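Long-range contact in putative metal-dependent phosphoesterase (Bifidobacterium adolescentis, PDB 3O0F), which acts as a metal-dependent phosphoesterase, carrying iron and zinc ions in a site that also binds adenosine monophosphate: residues H18-F23 with I47-T52. Numbering follows the deposited sequence.
Sequences HCHTVF and IADHDT. With ZN (zinc ion), chain C; FE (Fe (III) ion), chain E.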
# COMPACT_ATOMS: atom_id res chain seq x y z
N HIS A 18 -3.93 5.96 3.22
CA HIS A 18 -3.25 4.68 3.11
C HIS A 18 -4.12 3.54 3.68
O HIS A 18 -3.93 3.12 4.82
CB HIS A 18 -1.95 4.78 3.88
CG HIS A 18 -0.95 3.73 3.53
ND1 HIS A 18 0.41 3.88 3.79
CD2 HIS A 18 -1.10 2.50 2.99
CE1 HIS A 18 1.04 2.79 3.38
NE2 HIS A 18 0.15 1.94 2.89
N CYS A 19 -5.07 3.05 2.88
CA CYS A 19 -6.06 2.07 3.34
C CYS A 19 -6.20 0.96 2.29
O CYS A 19 -6.28 1.25 1.10
CB CYS A 19 -7.42 2.71 3.58
SG CYS A 19 -7.38 4.15 4.66
N HIS A 20 -6.17 -0.30 2.76
CA HIS A 20 -6.28 -1.50 1.93
C HIS A 20 -7.63 -2.21 2.11
O HIS A 20 -8.22 -2.15 3.19
CB HIS A 20 -5.15 -2.45 2.29
CG HIS A 20 -3.79 -1.90 2.01
ND1 HIS A 20 -3.10 -2.17 0.87
CD2 HIS A 20 -3.01 -1.05 2.73
CE1 HIS A 20 -1.96 -1.52 0.88
NE2 HIS A 20 -1.88 -0.83 1.98
N THR A 21 -8.07 -2.91 1.06
CA THR A 21 -9.35 -3.57 1.02
C THR A 21 -9.19 -4.99 0.56
O THR A 21 -8.09 -5.44 0.28
CB THR A 21 -10.34 -2.82 0.06
OG1 THR A 21 -10.02 -3.11 -1.32
CG2 THR A 21 -10.33 -1.27 0.35
N VAL A 22 -10.29 -5.69 0.42
CA VAL A 22 -10.32 -7.01 -0.21
C VAL A 22 -9.76 -7.10 -1.64
O VAL A 22 -9.41 -8.18 -2.07
CB VAL A 22 -11.81 -7.60 -0.26
CG1 VAL A 22 -12.29 -7.96 1.15
CG2 VAL A 22 -12.76 -6.66 -0.96
N PHE A 23 -9.67 -5.98 -2.37
CA PHE A 23 -8.99 -6.00 -3.68
C PHE A 23 -7.47 -6.20 -3.56
O PHE A 23 -6.79 -6.47 -4.57
CB PHE A 23 -9.35 -4.80 -4.53
CG PHE A 23 -10.76 -4.82 -4.98
CD1 PHE A 23 -11.12 -5.52 -6.13
CD2 PHE A 23 -11.74 -4.17 -4.25
CE1 PHE A 23 -12.46 -5.60 -6.51
CE2 PHE A 23 -13.06 -4.23 -4.65
CZ PHE A 23 -13.41 -4.94 -5.79
N ILE A 47 -8.31 4.98 -1.13
CA ILE A 47 -8.05 3.57 -1.36
C ILE A 47 -6.60 3.44 -1.95
O ILE A 47 -6.19 4.25 -2.77
CB ILE A 47 -9.10 2.98 -2.25
CG1 ILE A 47 -8.93 1.45 -2.32
CG2 ILE A 47 -9.14 3.71 -3.62
CD1 ILE A 47 -10.23 0.68 -2.89
N ALA A 48 -5.85 2.46 -1.50
CA ALA A 48 -4.43 2.32 -1.91
C ALA A 48 -4.03 0.87 -1.97
O ALA A 48 -2.98 0.48 -1.46
CB ALA A 48 -3.50 3.07 -0.93
N ASP A 49 -4.87 0.04 -2.57
CA ASP A 49 -4.52 -1.37 -2.68
C ASP A 49 -3.22 -1.65 -3.46
O ASP A 49 -2.81 -0.87 -4.31
CB ASP A 49 -5.68 -2.16 -3.31
CG ASP A 49 -6.86 -2.30 -2.36
OD1 ASP A 49 -6.64 -2.84 -1.25
OD2 ASP A 49 -7.98 -1.87 -2.73
N HIS A 50 -2.60 -2.80 -3.16
CA HIS A 50 -1.33 -3.22 -3.75
C HIS A 50 -1.49 -3.50 -5.25
O HIS A 50 -2.34 -4.29 -5.62
CB HIS A 50 -0.85 -4.50 -3.08
CG HIS A 50 -0.52 -4.33 -1.64
ND1 HIS A 50 0.68 -3.80 -1.22
CD2 HIS A 50 -1.24 -4.60 -0.52
CE1 HIS A 50 0.69 -3.75 0.10
NE2 HIS A 50 -0.45 -4.24 0.54
N ASP A 51 -0.70 -2.81 -6.07
CA ASP A 51 -0.51 -3.13 -7.51
C ASP A 51 -1.81 -3.27 -8.35
O ASP A 51 -1.93 -4.15 -9.19
CB ASP A 51 0.36 -4.39 -7.61
CG ASP A 51 1.64 -4.25 -6.82
OD1 ASP A 51 2.39 -3.29 -7.10
OD2 ASP A 51 1.91 -5.08 -5.90
N THR A 52 -2.78 -2.40 -8.08
CA THR A 52 -4.09 -2.49 -8.70
C THR A 52 -4.90 -1.19 -8.57
O THR A 52 -4.71 -0.39 -7.63
CB THR A 52 -4.93 -3.65 -8.08
OG1 THR A 52 -6.10 -3.90 -8.88
CG2 THR A 52 -5.35 -3.31 -6.60
ZN ZN C . -1.19 -4.44 2.52
FE FE E . 0.18 -0.27 2.83
O HOH W 1 2.10 -0.08 3.60
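With CG set anti to the carbonyl carbon in both His20 (chi1 -63°) and His50 (chi1 -65°), the two imidazoles meet in an offset stack, centroids 4.3 Å apart. This pair belongs to the metal site of the PHP domain, at the C-terminal ends of the neighbouring parallel strands 15-19 and 44-47; the HCH sequence at residues 18-20 supplies two iron ligands. The planes differ by 26°, and His20 CE1 lies over one face of the His50 ring, near its rim, 3.1 Å from His50 NE2. The close approach is consistent with each ring being held by its own metal: His20 NE2 binds iron together with His18 NE2, and His50 NE2 binds zinc. Glu75, which also binds a second iron, and Asp261 complete the protein ligands of this iron, as Asp25 and His263 do for the zinc, and His18 ND1 is hydrogen-bonded to Glu231.

Next to His50 in sequence, Asp49 reaches across to Thr21 with both carboxylate oxygens. OD1 accepts the nearly straight bond from Thr21 N (2.7 Å) through its syn lone pair, and is also hydrogen-bonded to Ser24 OG. Asp49 OD2 receives Thr21 OG1 at 2.8 Å on its syn side, slightly out of plane. An alanine in place of Asp49 would probably leave Thr21 N and OG1 without their carboxylate partners and free the turn after His20 to shift. Ala48 N donates to Cys19 O, a bent 2.9 Å bond, and Thr21 CG2 packs against Ile47 CD1. Thr21 OG1 completes an ST turn by accepting from Phe23 N at 3.1 Å.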